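Local coordinates for maleylpyruvate isomerase (Ralstonia sp., PDB 2V6K), which catalyses the glutathione-dependent isomerisation of maleylpyruvate to fumarylpyruvate in naphthalene degradation, working as a homodimer of the zeta class of glutathione transferases, at residues R18-L23 with A165-V170. Residues are numbered along the deposited sequence; the frame is centred on the assembly and turned at random.
Sequences RIALNL and ADCYLV
Ile19 and Cys167 meet where the two domains of the glutathione transferase fold close on each other: helix 12-24 belongs to the thioredoxin-like N-terminal domain, helix 164-178 to the all-helical C-terminal domain. The segment axes pass 9.3 Å apart and run closer to antiparallel than perpendicular, at 140°. The thiol of Cys167 points into helix 12-24. With SG set anti to its own carbonyl carbon (chi1 -62°), it lodges among Ile19, Ala20 and Leu23, its nearest side-chain neighbour being Ile19 CG2, 3.7 Å from Cys167 SG. Ala20 CB lies 4.1 Å from Cys167 SG, and Leu23 CD1, one helical turn beyond Ile19, 4.0 Å from the same atom.

Ile19 uses both of its branches. While CG2 touches the sulfur, the longer arm is extended, CD1 anti to CA (chi2 164°), and carries CD1 over the backbone of helix 164-178. There Ile19 CD1 sits 3.7 Å from Cys167 O and 4.2 Å from Val170 CB, so one isoleucine spans a turn of helix 164-178. No hydrogen bond links the segments; the side-chain contacts between them are apolar. Ile71 and Leu74 of helix 67-77 pack against Ala20, whereas Phe202 and Ala205 of helix 200-205 press on Ile19. Cys167 O is buried by the contact without a polar partner, with the CD1 methyl of Ile19 against it.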
loop_
_atom_site.group_PDB
_atom_site.type_symbol
_atom_site.label_atom_id
_atom_site.label_comp_id
_atom_site.label_asym_id
_atom_site.label_seq_id
_atom_site.Cartn_x
_atom_site.Cartn_y
_atom_site.Cartn_z
ATOM N N ARG A 18 -7.484 -14.251 2.810
ATOM C CA ARG A 18 -8.089 -15.583 2.748
ATOM C C ARG A 18 -7.689 -16.312 1.475
ATOM O O ARG A 18 -7.428 -17.514 1.510
ATOM C CB ARG A 18 -9.616 -15.526 2.865
ATOM C CG ARG A 18 -10.117 -15.153 4.255
ATOM C CD ARG A 18 -11.634 -15.303 4.387
ATOM N NE ARG A 18 -12.421 -14.585 3.379
ATOM C CZ ARG A 18 -13.122 -13.470 3.601
ATOM N NH1 ARG A 18 -13.123 -12.882 4.798
ATOM N NH2 ARG A 18 -13.818 -12.934 2.609
ATOM N N ILE A 19 -7.630 -15.597 0.350
ATOM C CA ILE A 19 -7.214 -16.229 -0.906
ATOM C C ILE A 19 -5.795 -16.776 -0.773
ATOM O O ILE A 19 -5.537 -17.922 -1.132
ATOM C CB ILE A 19 -7.295 -15.276 -2.120
ATOM C CG1 ILE A 19 -8.736 -14.816 -2.372
ATOM C CG2 ILE A 19 -6.743 -15.964 -3.367
ATOM C CD1 ILE A 19 -8.843 -13.585 -3.284
ATOM N N ALA A 20 -4.886 -15.960 -0.250
ATOM C CA ALA A 20 -3.488 -16.368 -0.100
ATOM C C ALA A 20 -3.355 -17.577 0.828
ATOM O O ALA A 20 -2.648 -18.535 0.506
ATOM C CB ALA A 20 -2.643 -15.206 0.401
ATOM N N LEU A 21 -4.042 -17.544 1.969
ATOM C CA LEU A 21 -4.031 -18.675 2.897
ATOM C C LEU A 21 -4.545 -19.942 2.232
ATOM O O LEU A 21 -3.947 -21.007 2.389
ATOM C CB LEU A 21 -4.852 -18.364 4.154
ATOM C CG LEU A 21 -4.230 -17.362 5.129
ATOM C CD1 LEU A 21 -5.295 -16.785 6.027
ATOM C CD2 LEU A 21 -3.145 -18.023 5.956
ATOM N N ASN A 22 -5.643 -19.828 1.488
ATOM C CA ASN A 22 -6.227 -20.990 0.817
ATOM C C ASN A 22 -5.323 -21.540 -0.277
ATOM O O ASN A 22 -5.201 -22.759 -0.424
ATOM C CB ASN A 22 -7.607 -20.669 0.238
ATOM C CG ASN A 22 -8.638 -20.377 1.304
ATOM O OD1 ASN A 22 -8.380 -20.521 2.499
ATOM N ND2 ASN A 22 -9.820 -19.948 0.871
ATOM N N LEU A 23 -4.675 -20.657 -1.031
ATOM C CA LEU A 23 -3.755 -21.110 -2.069
ATOM C C LEU A 23 -2.599 -21.897 -1.464
ATOM O O LEU A 23 -2.134 -22.875 -2.052
ATOM C CB LEU A 23 -3.237 -19.936 -2.901
ATOM C CG LEU A 23 -4.222 -19.356 -3.919
ATOM C CD1 LEU A 23 -3.725 -18.015 -4.426
ATOM C CD2 LEU A 23 -4.438 -20.315 -5.086
ATOM N N ALA A 165 -0.730 -10.945 -6.950
ATOM C CA ALA A 165 -1.489 -9.888 -7.630
ATOM C C ALA A 165 -2.968 -10.270 -7.750
ATOM O O ALA A 165 -3.852 -9.437 -7.536
ATOM C CB ALA A 165 -0.894 -9.567 -8.997
ATOM N N ASP A 166 -3.242 -11.535 -8.052
ATOM C CA ASP A 166 -4.627 -12.002 -8.157
ATOM C C ASP A 166 -5.336 -11.966 -6.812
ATOM O O ASP A 166 -6.550 -11.738 -6.752
ATOM C CB ASP A 166 -4.678 -13.420 -8.725
ATOM C CG ASP A 166 -3.991 -13.527 -10.062
ATOM O OD1 ASP A 166 -4.337 -12.757 -10.983
ATOM O OD2 ASP A 166 -3.104 -14.395 -10.191
ATOM N N CYS A 167 -4.587 -12.199 -5.737
ATOM C CA CYS A 167 -5.141 -12.108 -4.387
ATOM C C CYS A 167 -5.651 -10.708 -4.094
ATOM O O CYS A 167 -6.640 -10.557 -3.385
ATOM C CB CYS A 167 -4.114 -12.500 -3.326
ATOM S SG CYS A 167 -3.531 -14.189 -3.429
ATOM N N TYR A 168 -4.979 -9.696 -4.641
ATOM C CA TYR A 168 -5.426 -8.313 -4.488
ATOM C C TYR A 168 -6.527 -7.956 -5.485
ATOM O O TYR A 168 -7.471 -7.241 -5.140
ATOM C CB TYR A 168 -4.268 -7.345 -4.701
ATOM C CG TYR A 168 -3.238 -7.234 -3.597
ATOM C CD1 TYR A 168 -3.063 -6.028 -2.912
ATOM C CD2 TYR A 168 -2.381 -8.293 -3.288
ATOM C CE1 TYR A 168 -2.090 -5.889 -1.935
ATOM C CE2 TYR A 168 -1.396 -8.160 -2.307
ATOM C CZ TYR A 168 -1.253 -6.951 -1.643
ATOM O OH TYR A 168 -0.272 -6.786 -0.702
ATOM N N LEU A 169 -6.402 -8.417 -6.729
ATOM C CA LEU A 169 -7.335 -8.008 -7.773
ATOM C C LEU A 169 -8.759 -8.504 -7.535
ATOM O O LEU A 169 -9.721 -7.738 -7.668
ATOM C CB LEU A 169 -6.847 -8.459 -9.157
ATOM C CG LEU A 169 -7.759 -8.060 -10.319
ATOM C CD1 LEU A 169 -7.744 -6.546 -10.522
ATOM C CD2 LEU A 169 -7.348 -8.798 -11.588
ATOM N N VAL A 170 -8.897 -9.780 -7.196
ATOM C CA VAL A 170 -10.221 -10.382 -7.084
ATOM C C VAL A 170 -11.132 -9.658 -6.067
ATOM O O VAL A 170 -12.257 -9.306 -6.402
ATOM C CB VAL A 170 -10.130 -11.917 -6.885
ATOM C CG1 VAL A 170 -11.448 -12.502 -6.428
ATOM C CG2 VAL A 170 -9.690 -12.565 -8.195
#